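Local coordinates for 2-oxoglutarate-dependent dioxygenase DAO (Oryza sativa subsp. indica, PDB 6KUN), which probably catalyses the irreversible oxidation of the auxin indole-3-acetic acid to inactive 2-oxoindole-3-acetic acid, using iron(II) and 2-oxoglutarate, at residues 69-74 with 104-109; 119-124 with 151-156. All blocks are in the same frame, centred on the assembly; numbering follows the deposited sequence.

Contact 1 of 2, residues 69-74 with 104-109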
loop_
_atom_site.group_PDB
_atom_site.type_symbol
_atom_site.label_atom_id
_atom_site.label_comp_id
_atom_site.label_asym_id
_atom_site.label_seq_id
_atom_site.Cartn_x
_atom_site.Cartn_y
_atom_site.Cartn_z
ATOM N N ASP B 69 -24.621 15.885 -6.437
ATOM C CA ASP B 69 -26.046 15.625 -6.598
ATOM C C ASP B 69 -26.339 14.728 -7.794
ATOM O O ASP B 69 -27.380 14.843 -8.446
ATOM C CB ASP B 69 -26.807 16.950 -6.699
ATOM C CG ASP B 69 -26.528 17.874 -5.502
ATOM O OD1 ASP B 69 -26.827 17.483 -4.346
ATOM O OD2 ASP B 69 -25.984 18.984 -5.724
ATOM N N ILE B 70 -25.476 13.751 -8.084
ATOM C CA ILE B 70 -25.704 12.952 -9.287
ATOM C C ILE B 70 -26.856 11.993 -9.071
ATOM O O ILE B 70 -27.526 11.597 -10.038
ATOM C CB ILE B 70 -24.422 12.227 -9.750
ATOM C CG1 ILE B 70 -23.723 11.512 -8.601
ATOM C CG2 ILE B 70 -23.491 13.225 -10.461
ATOM C CD1 ILE B 70 -22.491 10.673 -9.049
ATOM N N ILE B 71 -27.092 11.565 -7.831
ATOM C CA ILE B 71 -28.390 10.994 -7.444
ATOM C C ILE B 71 -28.857 11.709 -6.188
ATOM O O ILE B 71 -28.050 12.300 -5.456
ATOM C CB ILE B 71 -28.340 9.466 -7.193
ATOM C CG1 ILE B 71 -27.460 9.134 -5.998
ATOM C CG2 ILE B 71 -27.826 8.718 -8.392
ATOM C CD1 ILE B 71 -27.479 7.681 -5.618
ATOM N N PRO B 72 -30.144 11.692 -5.921
ATOM C CA PRO B 72 -30.683 12.604 -4.909
ATOM C C PRO B 72 -29.958 12.469 -3.591
ATOM O O PRO B 72 -29.881 11.370 -3.037
ATOM C CB PRO B 72 -32.151 12.170 -4.803
ATOM C CG PRO B 72 -32.442 11.574 -6.124
ATOM C CD PRO B 72 -31.189 10.828 -6.486
ATOM N N GLY B 73 -29.360 13.566 -3.126
ATOM C CA GLY B 73 -28.633 13.583 -1.868
ATOM C C GLY B 73 -27.213 13.065 -1.904
ATOM O O GLY B 73 -26.541 13.107 -0.875
ATOM N N SER B 74 -26.719 12.570 -3.037
ATOM C CA SER B 74 -25.437 11.882 -3.055
ATOM C C SER B 74 -24.566 12.441 -4.170
ATOM O O SER B 74 -25.049 12.966 -5.163
ATOM C CB SER B 74 -25.625 10.382 -3.252
ATOM O OG SER B 74 -26.181 9.765 -2.104
ATOM N N CYS B 104 -22.733 5.170 -10.017
ATOM C CA CYS B 104 -21.512 4.878 -10.781
ATOM C C CYS B 104 -21.702 5.175 -12.262
ATOM O O CYS B 104 -20.748 5.539 -12.938
ATOM C CB CYS B 104 -21.095 3.431 -10.555
ATOM S SG CYS B 104 -20.667 3.140 -8.745
ATOM N N ALA B 105 -22.921 5.034 -12.772
ATOM C CA ALA B 105 -23.173 5.343 -14.176
ATOM C C ALA B 105 -23.064 6.844 -14.426
ATOM O O ALA B 105 -22.672 7.260 -15.521
ATOM C CB ALA B 105 -24.540 4.815 -14.595
ATOM N N ARG B 106 -23.339 7.655 -13.390
ATOM C CA ARG B 106 -23.407 9.095 -13.515
ATOM C C ARG B 106 -22.166 9.826 -13.070
ATOM O O ARG B 106 -22.058 11.032 -13.302
ATOM C CB ARG B 106 -24.608 9.631 -12.749
ATOM C CG ARG B 106 -25.902 9.146 -13.334
ATOM C CD ARG B 106 -27.089 9.773 -12.619
ATOM N NE ARG B 106 -28.286 8.960 -12.826
ATOM C CZ ARG B 106 -29.458 9.152 -12.219
ATOM N NH1 ARG B 106 -29.619 10.136 -11.357
ATOM N NH2 ARG B 106 -30.444 8.334 -12.474
ATOM N N LEU B 107 -21.214 9.140 -12.469
ATOM C CA LEU B 107 -19.956 9.780 -12.120
ATOM C C LEU B 107 -19.261 10.298 -13.362
ATOM O O LEU B 107 -19.149 9.593 -14.369
ATOM C CB LEU B 107 -19.031 8.797 -11.414
ATOM C CG LEU B 107 -19.283 8.544 -9.942
ATOM C CD1 LEU B 107 -18.428 7.334 -9.563
ATOM C CD2 LEU B 107 -18.914 9.731 -9.103
ATOM N N ASP B 108 -18.768 11.511 -13.284
ATOM C CA ASP B 108 -17.919 12.038 -14.349
ATOM C C ASP B 108 -16.476 11.557 -14.090
ATOM O O ASP B 108 -15.725 12.162 -13.326
ATOM C CB ASP B 108 -18.004 13.553 -14.387
ATOM C CG ASP B 108 -17.180 14.131 -15.500
ATOM O OD1 ASP B 108 -16.621 13.362 -16.320
ATOM O OD2 ASP B 108 -17.109 15.368 -15.546
ATOM N N ALA B 109 -16.115 10.464 -14.704
ATOM C CA ALA B 109 -14.823 9.856 -14.494
ATOM C C ALA B 109 -14.618 8.830 -15.584
ATOM O O ALA B 109 -15.599 8.401 -16.205
ATOM C CB ALA B 109 -14.777 9.170 -13.124
#
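Ile70 and Arg106 bury most of the surface here, meeting at their backbones' nearest approach and packing CB against CB at 4.0 Å. From there the arginine runs extended along the loop, and its guanidinium reaches past Ile70 to the main chain. Arg106 NH1 donates to Ile70 O at 2.9 Å, with an N-H...O angle of 156°. The oxygen lies close to the guanidinium plane, and the donor arrives in the carbonyl plane, so the bond sets the edge of the flat group toward the oxygen. Ile71 adds an apolar cover: Ile71 CG2 lies over one face of the Arg106 guanidinium, 3.7 Å from Arg106 NH1, the two side chains crossing at about a right angle. Next in sequence, Leu107, the first residue to leave helical geometry, receives the far end of Ile70, whose CD1 lies 3.7 Å from Leu107 CD2. Asp108 ties the same corner to helix 61-66 by a salt bridge to Arg66. The arrangement is a helix C-terminus bound to a connecting loop: the end of helix 97-106 holds the segment that passes through a type II beta turn, Ile71 to Ser74, into strand 75-77 at the margin of the jelly-roll sheet.

Contact 2 of 2, residues 119-124 with 151-156. With AKG (2-oxoglutaric acid), chain G; IAC (1H-indol-3-ylacetic acid), chain H.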
loop_
_atom_site.group_PDB
_atom_site.type_symbol
_atom_site.label_atom_id
_atom_site.label_comp_id
_atom_site.label_asym_id
_atom_site.label_seq_id
_atom_site.Cartn_x
_atom_site.Cartn_y
_atom_site.Cartn_z
ATOM N N ALA B 119 -17.593 -1.955 -7.978
ATOM C CA ALA B 119 -17.247 -3.255 -7.420
ATOM C C ALA B 119 -16.904 -3.136 -5.944
ATOM O O ALA B 119 -17.351 -3.957 -5.126
ATOM C CB ALA B 119 -16.081 -3.878 -8.210
ATOM N N TYR B 120 -16.129 -2.121 -5.595
ATOM C CA TYR B 120 -15.781 -1.859 -4.248
ATOM C C TYR B 120 -17.008 -1.606 -3.365
ATOM O O TYR B 120 -17.122 -2.192 -2.360
ATOM C CB TYR B 120 -14.743 -0.754 -4.116
ATOM C CG TYR B 120 -13.800 -0.965 -3.014
ATOM C CD1 TYR B 120 -12.754 -1.791 -3.187
ATOM C CD2 TYR B 120 -13.954 -0.367 -1.793
ATOM C CE1 TYR B 120 -11.867 -2.006 -2.215
ATOM C CE2 TYR B 120 -13.048 -0.586 -0.791
ATOM C CZ TYR B 120 -12.000 -1.407 -1.036
ATOM O OH TYR B 120 -11.042 -1.740 -0.163
ATOM N N ALA B 121 -17.891 -0.734 -3.774
ATOM C CA ALA B 121 -19.080 -0.428 -2.966
ATOM C C ALA B 121 -19.865 -1.705 -2.703
ATOM O O ALA B 121 -20.243 -2.012 -1.551
ATOM C CB ALA B 121 -19.967 0.614 -3.659
ATOM N N GLU B 122 -20.068 -2.490 -3.752
ATOM C CA GLU B 122 -20.775 -3.753 -3.625
ATOM C C GLU B 122 -20.059 -4.701 -2.661
ATOM O O GLU B 122 -20.704 -5.312 -1.794
ATOM C CB GLU B 122 -20.900 -4.387 -5.012
ATOM C CG GLU B 122 -21.919 -3.708 -5.891
ATOM C CD GLU B 122 -21.808 -4.152 -7.349
ATOM O OE1 GLU B 122 -20.840 -4.871 -7.701
ATOM O OE2 GLU B 122 -22.685 -3.760 -8.147
ATOM N N ARG B 123 -18.716 -4.824 -2.793
ATOM C CA ARG B 123 -17.972 -5.734 -1.939
ATOM C C ARG B 123 -17.984 -5.265 -0.486
ATOM O O ARG B 123 -18.113 -6.079 0.454
ATOM C CB ARG B 123 -16.536 -5.899 -2.435
ATOM C CG ARG B 123 -16.432 -6.469 -3.828
ATOM C CD ARG B 123 -17.067 -7.816 -3.892
ATOM N NE ARG B 123 -16.444 -8.708 -2.929
ATOM C CZ ARG B 123 -15.357 -9.420 -3.185
ATOM N NH1 ARG B 123 -14.783 -9.350 -4.385
ATOM N NH2 ARG B 123 -14.852 -10.204 -2.241
ATOM N N MET B 124 -17.858 -3.964 -0.279
ATOM C CA MET B 124 -17.943 -3.440 1.072
ATOM C C MET B 124 -19.322 -3.650 1.673
ATOM O O MET B 124 -19.453 -3.872 2.893
ATOM C CB MET B 124 -17.617 -1.955 1.067
ATOM C CG MET B 124 -16.202 -1.627 0.787
ATOM S SD MET B 124 -15.399 -1.082 2.283
ATOM C CE MET B 124 -15.753 0.644 2.215
ATOM N N CYS B 151 -27.530 1.832 3.841
ATOM C CA CYS B 151 -26.099 2.040 4.054
ATOM C C CYS B 151 -25.669 3.324 3.373
ATOM O O CYS B 151 -26.256 3.749 2.372
ATOM C CB CYS B 151 -25.240 0.892 3.494
ATOM S SG CYS B 151 -25.351 -0.688 4.389
ATOM N N GLN B 152 -24.632 3.948 3.927
ATOM C CA GLN B 152 -23.934 5.047 3.258
ATOM C C GLN B 152 -22.479 4.656 2.975
ATOM O O GLN B 152 -21.780 4.133 3.850
ATOM C CB GLN B 152 -24.010 6.332 4.094
ATOM C CG GLN B 152 -23.083 7.468 3.575
ATOM C CD GLN B 152 -23.809 8.712 3.089
ATOM O OE1 GLN B 152 -25.041 8.788 3.125
ATOM N NE2 GLN B 152 -23.049 9.696 2.626
ATOM N N PHE B 153 -22.058 4.868 1.741
ATOM C CA PHE B 153 -20.699 4.605 1.288
ATOM C C PHE B 153 -20.044 5.959 1.132
ATOM O O PHE B 153 -20.631 6.851 0.513
ATOM C CB PHE B 153 -20.697 3.836 -0.033
ATOM C CG PHE B 153 -19.303 3.545 -0.577
ATOM C CD1 PHE B 153 -18.467 2.651 0.064
ATOM C CD2 PHE B 153 -18.865 4.137 -1.743
ATOM C CE1 PHE B 153 -17.202 2.372 -0.441
ATOM C CE2 PHE B 153 -17.613 3.853 -2.241
ATOM C CZ PHE B 153 -16.789 2.987 -1.608
ATOM N N ARG B 154 -18.874 6.142 1.725
ATOM C CA ARG B 154 -18.187 7.435 1.637
ATOM C C ARG B 154 -16.719 7.249 1.253
ATOM O O ARG B 154 -16.033 6.335 1.729
ATOM C CB ARG B 154 -18.276 8.182 2.943
ATOM C CG ARG B 154 -18.466 9.653 2.863
ATOM C CD ARG B 154 -18.413 10.260 4.277
ATOM N NE ARG B 154 -19.716 10.339 4.943
ATOM C CZ ARG B 154 -19.876 10.583 6.244
ATOM N NH1 ARG B 154 -18.815 10.752 7.026
ATOM N NH2 ARG B 154 -21.092 10.643 6.767
ATOM N N MET B 155 -16.263 8.097 0.350
ATOM C CA MET B 155 -14.855 8.235 -0.011
ATOM C C MET B 155 -14.442 9.609 0.473
ATOM O O MET B 155 -15.141 10.597 0.183
ATOM C CB MET B 155 -14.647 8.062 -1.515
ATOM C CG MET B 155 -14.945 6.647 -2.002
ATOM S SD MET B 155 -15.015 6.480 -3.823
ATOM C CE MET B 155 -16.431 7.520 -4.267
ATOM N N ASN B 156 -13.362 9.662 1.255
ATOM C CA ASN B 156 -12.998 10.896 1.945
ATOM C C ASN B 156 -11.566 11.316 1.592
ATOM O O ASN B 156 -10.673 10.479 1.433
ATOM C CB ASN B 156 -13.058 10.774 3.493
ATOM C CG ASN B 156 -14.325 10.087 4.006
ATOM O OD1 ASN B 156 -15.426 10.598 3.869
ATOM N ND2 ASN B 156 -14.149 8.926 4.637
HETATM C C1 AKG G . -15.607 8.191 10.748
HETATM O O1 AKG G . -15.247 7.071 10.324
HETATM O O2 AKG G . -16.808 8.463 10.960
HETATM C C2 AKG G . -14.594 9.211 11.004
HETATM O O5 AKG G . -14.469 9.685 12.121
HETATM C C3 AKG G . -13.703 9.677 9.877
HETATM C C4 AKG G . -13.271 8.477 9.043
HETATM C C5 AKG G . -12.359 8.940 7.932
HETATM O O3 AKG G . -11.160 8.582 7.956
HETATM O O4 AKG G . -12.835 9.661 7.029
HETATM C C IAC H . -24.994 12.718 12.557
HETATM C C1 IAC H . -24.891 13.224 11.305
HETATM C C2 IAC H . -24.302 14.494 11.087
HETATM C C3 IAC H . -23.824 15.217 12.153
HETATM C C4 IAC H . -23.920 14.692 13.429
HETATM C C5 IAC H . -24.518 13.471 13.617
HETATM C C7 IAC H . -25.425 12.328 10.460
HETATM C C8 IAC H . -25.877 11.238 11.183
HETATM C C17 IAC H . -25.623 12.308 8.947
HETATM C C18 IAC H . -24.375 11.885 8.193
HETATM N N IAC H . -25.607 11.488 12.491
HETATM O O2 IAC H . -24.134 12.436 7.084
HETATM O O3 IAC H . -23.616 10.989 8.654
#
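Phe153 stands out from its strand with CG anti to the backbone N (chi1 179°), a setting that carries the ring straight to the helix, while the chain of Met124, bent at both its second and third torsions, swings its terminal methyl round to the ring's rim. Three helix residues thus receive one aromatic group in three different ways. Ala121 CB sits over the centre of one face, 4.2 Å from the Phe153 ring centroid and only 9° off the normal, a CH-pi contact. Met124 CE approaches in the ring plane and touches the edge at Phe153 CE1, 3.5 Å away. Tyr120 comes up with its own ring edge, its CD2 lying 4.4 Å from Phe153 CZ in a looser apolar contact. Ile245 and Met247 of the neighbouring strand 242-249 touch both Phe153 and Met124. This is the layering of the jelly-roll dioxygenases, in which helix 111-138 packs outside the major sheet; the axis of its segment 119-124 passes 9.9 Å from that of strand 151-156, with 133° between their N-to-C directions. Strand alternation sends Arg154 and Asn156 to the opposite face, where both bound ligands lie. Arg154 NH2 is 3.2 Å from O3 of indole-3-acetic acid, which meets the guanidinium at its edge, in plane. Asn156 ND2 is 2.8 Å from O4 of 2-oxoglutarate; that ligand is also hydrogen-bonded to Tyr158 OH and Arg242 NH2. Asn156 OD1 accepts from the Tyr86 hydroxyl and ND2 is hydrogen-bonded to that of Ser244, which together hold the amide's rotation. An alanine here would remove the amide and is likely to leave both hydroxyls without that partner and the 2-oxoglutarate carboxylate less firmly placed. The backbone of Arg154 is hydrogen-bonded to Ala246, and that of Phe153 to Leu91 on the strand's other side.

In the fold
Both segments of contact 1 precede those of contact 2 along the chain, and the passage from helix 97-106 into helix 111-138 joins the two. Their centres are 14 Å apart and their nearest atoms about 5 Å, without touching, on the same side of the chain's centre. The mixed sheet links them as well: the loop 69-74 feeds its outermost strand 75-77, which is separated from strand 151-158 by strand 86-92 alone. Contact 1 lies toward the periphery, away from the annotated sites, whereas contact 2 is buried behind the ligand-binding face of the sheet. Two successive helices thus meet, in turn, the loop leading to the sheet's margin and an inner strand that carries ligand contacts.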